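PDB 6U4B: WbbM protein from Klebsiella pneumoniae, which acts as a trimeric, bifunctional O-antigen polymerase, probably transferring sugars through two glycosyltransferase modules carried on one chain. Local coordinates for residues 170-173 with 177-180; 192-197 with 230-235; 416-421 with 523-528; 566-571 with 577-582. One frame throughout, in Å; residues are numbered along the deposited sequence.

Contact 1: residues 170-173 with 177-180; sequences DHYE and YLHI
The connection between helix 168-173 and helix 180-193 is closed by Tyr172, whose ring meets the incoming residues Leu178, His179 and Ile180. Leu178 covers one face: its CD1 lies 4.0 Å from the centroid of the Tyr172 ring and only 11° off the normal, the geometry of a CH-pi contact over the ring centre. The backbone touches the rim instead, with Tyr172 CE1 3.3 Å from His179 O near the ring plane. With CG anti to the backbone N (chi1 -163°), the ring is carried from the helix across to the loop. Its hydroxyl then reaches a water, Tyr172 OH lying 2.9 Å from the water oxygen; the same water accepts a bond from His179 N at 2.9 Å, bridging phenol and loop backbone. Near the base of the ring, Ile180 CD1 packs 3.8 Å from Tyr172 CD1, and Ile180 CB sits 3.9 Å from Glu173 CB of the exposed Glu173. Helix 253-272 completes the packing with Ile257 and Arg260 against Tyr172, while His179 NE2 is hydrogen-bonded to Glu250. The whole is a helix-loop-helix corner in the DUF4422 region, in which a last-turn tyrosine packs on the connecting loop.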
loop_
_atom_site.group_PDB
_atom_site.type_symbol
_atom_site.label_atom_id
_atom_site.label_comp_id
_atom_site.label_asym_id
_atom_site.label_seq_id
_atom_site.Cartn_x
_atom_site.Cartn_y
_atom_site.Cartn_z
ATOM N N ASP A 170 -40.856 46.195 -13.187
ATOM C CA ASP A 170 -40.014 47.097 -12.410
ATOM C C ASP A 170 -39.587 46.466 -11.091
ATOM O O ASP A 170 -38.517 46.791 -10.565
ATOM C CB ASP A 170 -40.759 48.414 -12.177
ATOM C CG ASP A 170 -39.898 49.466 -11.509
ATOM O OD1 ASP A 170 -38.731 49.639 -11.921
ATOM O OD2 ASP A 170 -40.401 50.137 -10.583
ATOM N N HIS A 171 -40.399 45.551 -10.551
ATOM C CA HIS A 171 -40.044 44.889 -9.301
ATOM C C HIS A 171 -38.834 43.981 -9.483
ATOM O O HIS A 171 -38.009 43.846 -8.571
ATOM C CB HIS A 171 -41.236 44.095 -8.768
ATOM C CG HIS A 171 -41.065 43.622 -7.358
ATOM N ND1 HIS A 171 -40.942 44.489 -6.293
ATOM C CD2 HIS A 171 -41.002 42.374 -6.835
ATOM C CE1 HIS A 171 -40.808 43.796 -5.176
ATOM N NE2 HIS A 171 -40.843 42.511 -5.477
ATOM N N TYR A 172 -38.714 43.341 -10.648
ATOM C CA TYR A 172 -37.519 42.550 -10.916
ATOM C C TYR A 172 -36.295 43.446 -11.042
ATOM O O TYR A 172 -35.226 43.127 -10.507
ATOM C CB TYR A 172 -37.703 41.713 -12.184
ATOM C CG TYR A 172 -36.696 40.583 -12.318
ATOM C CD1 TYR A 172 -35.382 40.830 -12.702
ATOM C CD2 TYR A 172 -37.065 39.268 -12.063
ATOM C CE1 TYR A 172 -34.464 39.800 -12.819
ATOM C CE2 TYR A 172 -36.155 38.232 -12.178
ATOM C CZ TYR A 172 -34.857 38.504 -12.558
ATOM O OH TYR A 172 -33.952 37.475 -12.672
ATOM N N GLU A 173 -36.436 44.579 -11.733
ATOM C CA GLU A 173 -35.288 45.443 -11.981
ATOM C C GLU A 173 -34.759 46.058 -10.691
ATOM O O GLU A 173 -33.543 46.206 -10.522
ATOM C CB GLU A 173 -35.661 46.534 -12.982
ATOM C CG GLU A 173 -34.537 47.513 -13.255
ATOM C CD GLU A 173 -34.745 48.295 -14.532
ATOM O OE1 GLU A 173 -35.676 47.956 -15.293
ATOM O OE2 GLU A 173 -33.974 49.245 -14.777
ATOM N N TYR A 177 -30.849 41.561 -5.413
ATOM C CA TYR A 177 -30.003 40.528 -5.997
ATOM C C TYR A 177 -30.485 40.101 -7.377
ATOM O O TYR A 177 -30.215 38.975 -7.804
ATOM C CB TYR A 177 -29.925 39.320 -5.063
ATOM C CG TYR A 177 -29.410 39.657 -3.682
ATOM C CD1 TYR A 177 -30.214 39.496 -2.560
ATOM C CD2 TYR A 177 -28.123 40.148 -3.500
ATOM C CE1 TYR A 177 -29.748 39.804 -1.296
ATOM C CE2 TYR A 177 -27.648 40.460 -2.240
ATOM C CZ TYR A 177 -28.465 40.288 -1.140
ATOM O OH TYR A 177 -27.997 40.597 0.116
ATOM N N LEU A 178 -31.192 40.979 -8.083
ATOM C CA LEU A 178 -31.740 40.675 -9.394
ATOM C C LEU A 178 -31.140 41.606 -10.439
ATOM O O LEU A 178 -30.759 42.742 -10.144
ATOM C CB LEU A 178 -33.268 40.802 -9.401
ATOM C CG LEU A 178 -34.033 39.863 -8.468
ATOM C CD1 LEU A 178 -35.524 40.167 -8.508
ATOM C CD2 LEU A 178 -33.768 38.410 -8.839
ATOM N N HIS A 179 -31.066 41.110 -11.670
ATOM C CA HIS A 179 -30.525 41.861 -12.796
ATOM C C HIS A 179 -31.487 41.695 -13.963
ATOM O O HIS A 179 -31.671 40.583 -14.469
ATOM C CB HIS A 179 -29.116 41.383 -13.146
ATOM C CG HIS A 179 -28.151 41.484 -12.005
ATOM N ND1 HIS A 179 -27.360 42.593 -11.796
ATOM C CD2 HIS A 179 -27.861 40.620 -11.004
ATOM C CE1 HIS A 179 -26.618 42.404 -10.719
ATOM N NE2 HIS A 179 -26.902 41.215 -10.220
ATOM N N ILE A 180 -32.109 42.802 -14.378
ATOM C CA ILE A 180 -33.231 42.741 -15.304
ATOM C C ILE A 180 -32.839 42.135 -16.643
ATOM O O ILE A 180 -33.695 41.584 -17.345
ATOM C CB ILE A 180 -33.837 44.152 -15.478
ATOM C CG1 ILE A 180 -35.171 44.076 -16.227
ATOM C CG2 ILE A 180 -32.853 45.077 -16.181
ATOM C CD1 ILE A 180 -36.199 43.207 -15.540
HETATM O O HOH W 1 -31.169 38.227 -12.122
#

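Contact 2: residues 192-197 with 230-235; sequences KLYPEY and LFSILD
Ser232 OG is gripped by three groups: the phenol of Tyr194, the carbonyl oxygen of Trp229 and, weakly, that of Glu228. The bond across the contact is short, Tyr194 OH donating to Ser232 OG over 2.6 Å. Since the phenol supplies that proton, the serine hydroxyl can direct its own back to its helix. The oxygen stands between the backbone N and the carbonyl carbon (chi1 72°), where it can address the preceding turn and the tyrosine together. Ser232 OG also lies in the plane of the Tyr194 ring, at its edge, so the bond leaves in the ring plane, bent toward the CE2 edge.

Next along the same edge comes Ile233, with CG1 3.9 Å and CD1 4.0 Å from Tyr194 CE2; the branch thus flanks the ring beside the polar bond. Leu193 contributes a looser contact, its CD1 being 4.1 Å from Ser232 O. Tyr194 is the residue at which the chain leaves helix 180-193, and Tyr197 N bonds back to Tyr194 O at 3.1 Å, continuing the chain as a 3-10 turn. The contact therefore ties the C-terminal end of helix 180-193 to the middle of helix 220-240, which follows strand 216-219; Ile233 also touches Leu261 of helix 253-272, and Leu230 and Leu234 lean on helix 82-91.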
loop_
_atom_site.group_PDB
_atom_site.type_symbol
_atom_site.label_atom_id
_atom_site.label_comp_id
_atom_site.label_asym_id
_atom_site.label_seq_id
_atom_site.Cartn_x
_atom_site.Cartn_y
_atom_site.Cartn_z
ATOM N N LYS A 192 -40.234 34.202 -28.608
ATOM C CA LYS A 192 -39.819 33.448 -29.788
ATOM C C LYS A 192 -40.440 32.057 -29.806
ATOM O O LYS A 192 -41.024 31.642 -30.813
ATOM C CB LYS A 192 -38.297 33.347 -29.844
ATOM C CG LYS A 192 -37.797 32.398 -30.922
ATOM C CD LYS A 192 -36.335 32.031 -30.736
ATOM C CE LYS A 192 -35.420 33.209 -31.018
ATOM N NZ LYS A 192 -33.984 32.816 -30.911
ATOM N N LEU A 193 -40.322 31.321 -28.702
ATOM C CA LEU A 193 -40.798 29.944 -28.667
ATOM C C LEU A 193 -42.315 29.854 -28.614
ATOM O O LEU A 193 -42.894 28.932 -29.201
ATOM C CB LEU A 193 -40.186 29.207 -27.471
ATOM C CG LEU A 193 -38.664 29.022 -27.522
ATOM C CD1 LEU A 193 -38.186 28.157 -26.367
ATOM C CD2 LEU A 193 -38.245 28.427 -28.858
ATOM N N TYR A 194 -42.974 30.799 -27.942
ATOM C CA TYR A 194 -44.422 30.775 -27.752
ATOM C C TYR A 194 -44.990 32.152 -28.075
ATOM O O TYR A 194 -45.288 32.945 -27.170
ATOM C CB TYR A 194 -44.777 30.344 -26.329
ATOM C CG TYR A 194 -44.164 29.023 -25.926
ATOM C CD1 TYR A 194 -44.737 27.822 -26.318
ATOM C CD2 TYR A 194 -43.012 28.977 -25.149
ATOM C CE1 TYR A 194 -44.182 26.610 -25.951
ATOM C CE2 TYR A 194 -42.449 27.769 -24.776
ATOM C CZ TYR A 194 -43.039 26.590 -25.179
ATOM O OH TYR A 194 -42.484 25.386 -24.812
ATOM N N PRO A 195 -45.152 32.470 -29.362
ATOM C CA PRO A 195 -45.686 33.794 -29.728
ATOM C C PRO A 195 -47.058 34.086 -29.144
ATOM O O PRO A 195 -47.392 35.260 -28.934
ATOM C CB PRO A 195 -45.730 33.737 -31.262
ATOM C CG PRO A 195 -44.717 32.708 -31.635
ATOM C CD PRO A 195 -44.761 31.680 -30.542
ATOM N N GLU A 196 -47.861 33.059 -28.864
ATOM C CA GLU A 196 -49.206 33.263 -28.336
ATOM C C GLU A 196 -49.216 33.796 -26.906
ATOM O O GLU A 196 -50.303 34.039 -26.369
ATOM C CB GLU A 196 -50.002 31.956 -28.406
ATOM C CG GLU A 196 -49.492 30.841 -27.495
ATOM C CD GLU A 196 -48.398 30.000 -28.130
ATOM O OE1 GLU A 196 -47.602 30.546 -28.922
ATOM O OE2 GLU A 196 -48.338 28.785 -27.840
ATOM N N TYR A 197 -48.056 33.990 -26.284
ATOM C CA TYR A 197 -47.966 34.459 -24.908
ATOM C C TYR A 197 -47.658 35.945 -24.796
ATOM O O TYR A 197 -47.561 36.453 -23.674
ATOM C CB TYR A 197 -46.892 33.670 -24.147
ATOM C CG TYR A 197 -47.349 32.327 -23.635
ATOM C CD1 TYR A 197 -47.526 31.255 -24.501
ATOM C CD2 TYR A 197 -47.591 32.124 -22.281
ATOM C CE1 TYR A 197 -47.938 30.021 -24.037
ATOM C CE2 TYR A 197 -48.001 30.892 -21.806
ATOM C CZ TYR A 197 -48.175 29.845 -22.689
ATOM O OH TYR A 197 -48.584 28.618 -22.225
ATOM N N LEU A 230 -42.398 25.365 -18.982
ATOM C CA LEU A 230 -41.438 26.093 -18.156
ATOM C C LEU A 230 -40.006 25.669 -18.459
ATOM O O LEU A 230 -39.125 26.514 -18.656
ATOM C CB LEU A 230 -41.749 25.881 -16.674
ATOM C CG LEU A 230 -40.729 26.463 -15.691
ATOM C CD1 LEU A 230 -40.753 27.986 -15.718
ATOM C CD2 LEU A 230 -40.961 25.940 -14.278
ATOM N N PHE A 231 -39.751 24.361 -18.503
ATOM C CA PHE A 231 -38.377 23.898 -18.640
ATOM C C PHE A 231 -37.857 23.992 -20.066
ATOM O O PHE A 231 -36.639 24.027 -20.257
ATOM C CB PHE A 231 -38.248 22.471 -18.102
ATOM C CG PHE A 231 -38.255 22.402 -16.603
ATOM C CD1 PHE A 231 -37.123 22.732 -15.882
ATOM C CD2 PHE A 231 -39.402 22.041 -15.914
ATOM C CE1 PHE A 231 -37.124 22.687 -14.502
ATOM C CE2 PHE A 231 -39.411 21.995 -14.531
ATOM C CZ PHE A 231 -38.270 22.319 -13.824
ATOM N N SER A 232 -38.739 24.046 -21.069
ATOM C CA SER A 232 -38.281 24.371 -22.416
ATOM C C SER A 232 -37.719 25.785 -22.466
ATOM O O SER A 232 -36.725 26.047 -23.155
ATOM C CB SER A 232 -39.422 24.214 -23.421
ATOM O OG SER A 232 -40.383 25.245 -23.267
ATOM N N ILE A 233 -38.342 26.709 -21.732
ATOM C CA ILE A 233 -37.833 28.075 -21.654
ATOM C C ILE A 233 -36.542 28.119 -20.849
ATOM O O ILE A 233 -35.576 28.793 -21.232
ATOM C CB ILE A 233 -38.905 29.000 -21.053
ATOM C CG1 ILE A 233 -40.096 29.122 -22.009
ATOM C CG2 ILE A 233 -38.315 30.367 -20.725
ATOM C CD1 ILE A 233 -41.370 29.564 -21.339
ATOM N N LEU A 234 -36.501 27.407 -19.722
ATOM C CA LEU A 234 -35.311 27.438 -18.881
ATOM C C LEU A 234 -34.114 26.793 -19.573
ATOM O O LEU A 234 -32.982 27.252 -19.394
ATOM C CB LEU A 234 -35.599 26.763 -17.538
ATOM C CG LEU A 234 -36.709 27.406 -16.695
ATOM C CD1 LEU A 234 -36.840 26.726 -15.337
ATOM C CD2 LEU A 234 -36.482 28.908 -16.532
ATOM N N ASP A 235 -34.344 25.748 -20.376
ATOM C CA ASP A 235 -33.258 25.169 -21.163
ATOM C C ASP A 235 -32.628 26.215 -22.074
ATOM O O ASP A 235 -31.400 26.359 -22.119
ATOM C CB ASP A 235 -33.764 23.988 -21.994
ATOM C CG ASP A 235 -34.096 22.776 -21.154
ATOM O OD1 ASP A 235 -34.985 22.000 -21.566
ATOM O OD2 ASP A 235 -33.485 22.606 -20.077
#

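Contact 3: residues 416-421 with 523-528; sequences GELLDV and LEWNVY
Leu418 points its CB toward Trp525, and the contact builds up along the side chain from there. CG is the first atom in range, 3.9 Å from Trp525 CE2. At the fork the branches separate: Leu418 CD1 reaches the benzo part of the indole, 4.1 Å from Trp525 CE3, whereas CD2 settles over the pyrrole part. Leu418 CD2 stands 3.5 Å from the centroid of the Trp525 five-membered ring, 10° off its normal, which marks a CH-pi contact over the face; the individual distance from CD2 to Trp525 NE1 is also 3.5 Å. This buried pair belongs to the glycosyltransferase family 8 module, a family with the GT-A fold, and packs a turn following strand 409-411 against the residues leading into strand 527-528. Trp525 lies about 9 Å, side chain to side chain, from His560, a magnesium ligand. The adjacent Asn526 OD1 accepts a hydrogen bond from His560 ND1, and so probably helps to position that histidine. Glu417 approaches the indole at its edge, CG being 3.7 Å from Trp525 CZ2. Its carboxylate plane is turned 73° from the ring, and OE1, 3.9 Å from Trp525 CZ2, makes a salt bridge with Lys557.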
loop_
_atom_site.group_PDB
_atom_site.type_symbol
_atom_site.label_atom_id
_atom_site.label_comp_id
_atom_site.label_asym_id
_atom_site.label_seq_id
_atom_site.Cartn_x
_atom_site.Cartn_y
_atom_site.Cartn_z
ATOM N N GLY A 416 -19.775 -8.014 13.143
ATOM C CA GLY A 416 -21.033 -8.720 12.974
ATOM C C GLY A 416 -21.331 -9.752 14.039
ATOM O O GLY A 416 -22.506 -10.060 14.272
ATOM N N GLU A 417 -20.300 -10.305 14.683
ATOM C CA GLU A 417 -20.562 -11.313 15.703
ATOM C C GLU A 417 -21.117 -10.708 16.988
ATOM O O GLU A 417 -21.688 -11.439 17.806
ATOM C CB GLU A 417 -19.303 -12.134 16.001
ATOM C CG GLU A 417 -18.041 -11.332 16.266
ATOM C CD GLU A 417 -16.789 -12.198 16.232
ATOM O OE1 GLU A 417 -16.281 -12.565 17.315
ATOM O OE2 GLU A 417 -16.321 -12.529 15.122
ATOM N N LEU A 418 -20.979 -9.394 17.180
ATOM C CA LEU A 418 -21.682 -8.740 18.278
ATOM C C LEU A 418 -23.191 -8.809 18.086
ATOM O O LEU A 418 -23.942 -8.848 19.067
ATOM C CB LEU A 418 -21.230 -7.284 18.414
ATOM C CG LEU A 418 -19.836 -7.045 18.996
ATOM C CD1 LEU A 418 -19.584 -5.558 19.163
ATOM C CD2 LEU A 418 -19.675 -7.773 20.323
ATOM N N LEU A 419 -23.652 -8.837 16.833
ATOM C CA LEU A 419 -25.075 -8.972 16.556
ATOM C C LEU A 419 -25.596 -10.372 16.849
ATOM O O LEU A 419 -26.809 -10.544 17.012
ATOM C CB LEU A 419 -25.371 -8.613 15.099
ATOM C CG LEU A 419 -25.293 -7.139 14.696
ATOM C CD1 LEU A 419 -25.838 -6.948 13.291
ATOM C CD2 LEU A 419 -26.051 -6.276 15.690
ATOM N N ASP A 420 -24.718 -11.371 16.912
ATOM C CA ASP A 420 -25.130 -12.741 17.181
ATOM C C ASP A 420 -25.239 -13.053 18.668
ATOM O O ASP A 420 -25.741 -14.126 19.022
ATOM C CB ASP A 420 -24.156 -13.728 16.528
ATOM C CG ASP A 420 -24.151 -13.628 15.016
ATOM O OD1 ASP A 420 -25.201 -13.274 14.441
ATOM O OD2 ASP A 420 -23.097 -13.904 14.405
ATOM N N VAL A 421 -24.785 -12.158 19.536
ATOM C CA VAL A 421 -24.855 -12.411 20.978
ATOM C C VAL A 421 -26.314 -12.384 21.422
ATOM O O VAL A 421 -27.029 -11.408 21.126
ATOM C CB VAL A 421 -24.028 -11.375 21.742
ATOM C CG1 VAL A 421 -24.221 -11.544 23.242
ATOM C CG2 VAL A 421 -22.557 -11.495 21.376
ATOM N N LEU A 523 -14.127 -8.910 27.752
ATOM C CA LEU A 523 -13.228 -7.761 27.772
ATOM C C LEU A 523 -12.443 -7.611 26.473
ATOM O O LEU A 523 -11.920 -6.524 26.203
ATOM C CB LEU A 523 -12.276 -7.883 28.965
ATOM C CG LEU A 523 -11.352 -6.717 29.314
ATOM C CD1 LEU A 523 -12.120 -5.409 29.414
ATOM C CD2 LEU A 523 -10.643 -7.021 30.621
ATOM N N GLU A 524 -12.355 -8.669 25.661
ATOM C CA GLU A 524 -11.643 -8.586 24.390
ATOM C C GLU A 524 -12.264 -7.568 23.440
ATOM O O GLU A 524 -11.602 -7.140 22.490
ATOM C CB GLU A 524 -11.603 -9.958 23.708
ATOM C CG GLU A 524 -10.722 -10.997 24.393
ATOM C CD GLU A 524 -11.322 -11.536 25.681
ATOM O OE1 GLU A 524 -10.561 -11.740 26.652
ATOM O OE2 GLU A 524 -12.550 -11.755 25.719
ATOM N N TRP A 525 -13.514 -7.172 23.673
ATOM C CA TRP A 525 -14.217 -6.254 22.790
ATOM C C TRP A 525 -14.041 -4.790 23.175
ATOM O O TRP A 525 -14.604 -3.919 22.504
ATOM C CB TRP A 525 -15.708 -6.604 22.744
ATOM C CG TRP A 525 -16.027 -7.610 21.685
ATOM C CD1 TRP A 525 -16.428 -8.902 21.867
ATOM C CD2 TRP A 525 -15.946 -7.410 20.269
ATOM N NE1 TRP A 525 -16.610 -9.516 20.650
ATOM C CE2 TRP A 525 -16.320 -8.621 19.654
ATOM C CE3 TRP A 525 -15.594 -6.324 19.462
ATOM C CZ2 TRP A 525 -16.356 -8.774 18.269
ATOM C CZ3 TRP A 525 -15.630 -6.477 18.088
ATOM C CH2 TRP A 525 -16.008 -7.693 17.505
ATOM N N ASN A 526 -13.276 -4.497 24.225
ATOM C CA ASN A 526 -13.025 -3.116 24.622
ATOM C C ASN A 526 -11.713 -3.026 25.392
ATOM O O ASN A 526 -11.709 -2.761 26.597
ATOM C CB ASN A 526 -14.184 -2.578 25.465
ATOM C CG ASN A 526 -14.206 -1.062 25.531
ATOM O OD1 ASN A 526 -13.180 -0.403 25.362
ATOM N ND2 ASN A 526 -15.383 -0.501 25.778
ATOM N N VAL A 527 -10.595 -3.231 24.702
ATOM C CA VAL A 527 -9.288 -3.309 25.342
ATOM C C VAL A 527 -8.661 -1.919 25.334
ATOM O O VAL A 527 -8.352 -1.372 24.273
ATOM C CB VAL A 527 -8.385 -4.332 24.642
ATOM C CG1 VAL A 527 -7.017 -4.394 25.315
ATOM C CG2 VAL A 527 -9.043 -5.705 24.646
ATOM N N TYR A 528 -8.477 -1.344 26.521
ATOM C CA TYR A 528 -7.729 -0.100 26.631
ATOM C C TYR A 528 -6.298 -0.310 26.155
ATOM O O TYR A 528 -5.658 -1.313 26.483
ATOM C CB TYR A 528 -7.716 0.400 28.075
ATOM C CG TYR A 528 -9.059 0.810 28.632
ATOM C CD1 TYR A 528 -9.787 -0.050 29.443
ATOM C CD2 TYR A 528 -9.590 2.066 28.366
ATOM C CE1 TYR A 528 -11.008 0.321 29.964
ATOM C CE2 TYR A 528 -10.813 2.449 28.883
ATOM C CZ TYR A 528 -11.517 1.571 29.681
ATOM O OH TYR A 528 -12.734 1.945 30.202
#

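Contact 4: residues 566-571 with 577-582; sequences KPWNTE and DDFIEN
Two first torsions bring Phe579 and Trp568 together: Phe579 CG is anti to its backbone N (chi1 171°), projecting the ring from helix 576-583, and Trp568 CG stands between its backbone N and carbonyl carbon (chi1 53°), which leaves CB and the CE3 edge against the CE1/CZ end of Phe579. The pair joins a weakly bonded helical turn, about 567-570, to helix 576-583, beside the metal site of the glycosyltransferase family 8 module. Pro567 takes a face of the phenyl group: CG is 3.5 Å from Phe579 CG and 3.8 Å from the centroid of the Phe579 ring, a CH-pi contact offset toward the rim. Trp568 meets the far end of that ring, with its CE3 3.4 Å from Phe579 CE1. The two aromatic planes are inclined at 47°, so the pair is oblique. Trp568 also passes about 4 Å, side chain to side chain, from Asp408, which places the indole next to a metal-binding aspartate. Helix 313-325 adds Ala318 against Phe579 and Ser315 against Trp568. Asp577 forms a salt bridge with Arg349 of a second subunit, linking the helix to that neighbour. The Trp568 methylene closes the far end of the phenyl ring, CB being 3.7 Å from Phe579 CZ.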
loop_
_atom_site.group_PDB
_atom_site.type_symbol
_atom_site.label_atom_id
_atom_site.label_comp_id
_atom_site.label_asym_id
_atom_site.label_seq_id
_atom_site.Cartn_x
_atom_site.Cartn_y
_atom_site.Cartn_z
ATOM N N LYS A 566 -3.018 9.682 22.075
ATOM C CA LYS A 566 -3.670 9.092 20.915
ATOM C C LYS A 566 -2.628 8.687 19.875
ATOM O O LYS A 566 -1.618 9.377 19.709
ATOM C CB LYS A 566 -4.656 10.078 20.297
ATOM C CG LYS A 566 -5.294 11.037 21.295
ATOM C CD LYS A 566 -6.198 10.324 22.294
ATOM C CE LYS A 566 -7.411 9.720 21.612
ATOM N NZ LYS A 566 -8.541 9.505 22.559
ATOM N N PRO A 567 -2.847 7.580 19.160
ATOM C CA PRO A 567 -1.815 7.095 18.228
ATOM C C PRO A 567 -1.531 8.042 17.075
ATOM O O PRO A 567 -0.429 7.994 16.515
ATOM C CB PRO A 567 -2.390 5.762 17.730
ATOM C CG PRO A 567 -3.867 5.894 17.920
ATOM C CD PRO A 567 -4.039 6.714 19.165
ATOM N N TRP A 568 -2.476 8.905 16.702
ATOM C CA TRP A 568 -2.242 9.881 15.646
ATOM C C TRP A 568 -1.470 11.105 16.132
ATOM O O TRP A 568 -1.474 12.135 15.448
ATOM C CB TRP A 568 -3.571 10.310 15.015
ATOM C CG TRP A 568 -4.606 10.802 15.998
ATOM C CD1 TRP A 568 -4.781 12.084 16.436
ATOM C CD2 TRP A 568 -5.619 10.017 16.644
ATOM N NE1 TRP A 568 -5.833 12.145 17.319
ATOM C CE2 TRP A 568 -6.365 10.890 17.463
ATOM C CE3 TRP A 568 -5.965 8.662 16.613
ATOM C CZ2 TRP A 568 -7.434 10.452 18.242
ATOM C CZ3 TRP A 568 -7.027 8.228 17.388
ATOM C CH2 TRP A 568 -7.748 9.121 18.193
ATOM N N ASN A 569 -0.797 11.012 17.280
ATOM C CA ASN A 569 -0.139 12.170 17.873
ATOM C C ASN A 569 1.289 11.888 18.328
ATOM O O ASN A 569 2.151 12.766 18.224
ATOM C CB ASN A 569 -0.956 12.690 19.058
ATOM C CG ASN A 569 -2.163 13.503 18.626
ATOM O OD1 ASN A 569 -2.123 14.203 17.615
ATOM N ND2 ASN A 569 -3.243 13.418 19.395
ATOM N N THR A 570 1.565 10.683 18.831
ATOM C CA THR A 570 2.817 10.475 19.553
ATOM C C THR A 570 3.660 9.306 19.055
ATOM O O THR A 570 4.884 9.321 19.232
ATOM C CB THR A 570 2.533 10.277 21.045
ATOM O OG1 THR A 570 1.470 9.329 21.209
ATOM C CG2 THR A 570 2.145 11.597 21.694
ATOM N N GLU A 571 3.020 8.281 18.478
ATOM C CA GLU A 571 3.678 7.055 18.020
ATOM C C GLU A 571 4.117 6.172 19.185
ATOM O O GLU A 571 4.058 4.941 19.093
ATOM C CB GLU A 571 4.872 7.380 17.109
ATOM C CG GLU A 571 6.004 6.361 17.148
ATOM C CD GLU A 571 7.260 6.858 16.459
ATOM O OE1 GLU A 571 7.364 8.080 16.218
ATOM O OE2 GLU A 571 8.143 6.029 16.154
ATOM N N ASP A 577 0.938 0.295 16.145
ATOM C CA ASP A 577 0.973 -0.280 14.805
ATOM C C ASP A 577 -0.422 -0.657 14.320
ATOM O O ASP A 577 -0.696 -0.592 13.116
ATOM C CB ASP A 577 1.891 -1.501 14.779
ATOM C CG ASP A 577 3.334 -1.156 15.111
ATOM O OD1 ASP A 577 3.720 0.024 14.977
ATOM O OD2 ASP A 577 4.086 -2.073 15.505
ATOM N N ASP A 578 -1.313 -1.046 15.238
ATOM C CA ASP A 578 -2.678 -1.399 14.857
ATOM C C ASP A 578 -3.431 -0.203 14.295
ATOM O O ASP A 578 -4.314 -0.368 13.446
ATOM C CB ASP A 578 -3.425 -1.966 16.061
ATOM C CG ASP A 578 -2.767 -3.206 16.618
ATOM O OD1 ASP A 578 -3.041 -4.309 16.103
ATOM O OD2 ASP A 578 -1.956 -3.073 17.555
ATOM N N PHE A 579 -3.111 1.001 14.765
ATOM C CA PHE A 579 -3.742 2.200 14.231
ATOM C C PHE A 579 -3.133 2.589 12.888
ATOM O O PHE A 579 -3.859 2.853 11.923
ATOM C CB PHE A 579 -3.612 3.345 15.235
ATOM C CG PHE A 579 -4.042 4.674 14.693
ATOM C CD1 PHE A 579 -5.377 5.032 14.685
ATOM C CD2 PHE A 579 -3.109 5.568 14.193
ATOM C CE1 PHE A 579 -5.777 6.257 14.183
ATOM C CE2 PHE A 579 -3.501 6.792 13.690
ATOM C CZ PHE A 579 -4.837 7.138 13.685
ATOM N N ILE A 580 -1.799 2.633 12.817
ATOM C CA ILE A 580 -1.113 2.996 11.578
ATOM C C ILE A 580 -1.511 2.057 10.450
ATOM O O ILE A 580 -1.739 2.488 9.314
ATOM C CB ILE A 580 0.411 2.995 11.800
ATOM C CG1 ILE A 580 0.813 4.163 12.698
ATOM C CG2 ILE A 580 1.156 3.047 10.473
ATOM C CD1 ILE A 580 0.433 5.522 12.141
ATOM N N GLU A 581 -1.608 0.760 10.755
ATOM C CA GLU A 581 -2.009 -0.239 9.769
ATOM C C GLU A 581 -3.274 0.175 9.022
ATOM O O GLU A 581 -3.399 -0.063 7.816
ATOM C CB GLU A 581 -2.218 -1.581 10.472
ATOM C CG GLU A 581 -2.691 -2.718 9.591
ATOM C CD GLU A 581 -3.175 -3.904 10.411
ATOM O OE1 GLU A 581 -4.297 -4.391 10.159
ATOM O OE2 GLU A 581 -2.440 -4.336 11.323
ATOM N N ASN A 582 -4.215 0.806 9.719
ATOM C CA ASN A 582 -5.491 1.174 9.121
ATOM C C ASN A 582 -5.507 2.586 8.555
ATOM O O ASN A 582 -6.423 2.921 7.795
ATOM C CB ASN A 582 -6.615 1.013 10.151
ATOM C CG ASN A 582 -6.840 -0.433 10.534
ATOM O OD1 ASN A 582 -7.293 -1.235 9.717
ATOM N ND2 ASN A 582 -6.522 -0.776 11.777
#

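Overall arrangement
The four contacts follow one another along the chain without interleaving and fall into two pairs. Contacts 1 and 2 lie in the DUF4422 module, their centres 20 Å apart, at the start and at the C-terminal end of helix 180-193; helix 253-272 touches residues of both. Contacts 3 and 4 have centres 21 Å apart, and both lie near the magnesium site of Asp406, Asp408 and His560 in the family 8 module, contact 4 the nearer: the ion is about 13 Å from the Trp525 side chain and 8 Å from that of Trp568. Between the pairs the centres are 57 to 63 Å apart. This separation fits a bifunctional chain of two modules, each with its own mixed sheet, in which contact 4 also borders another subunit.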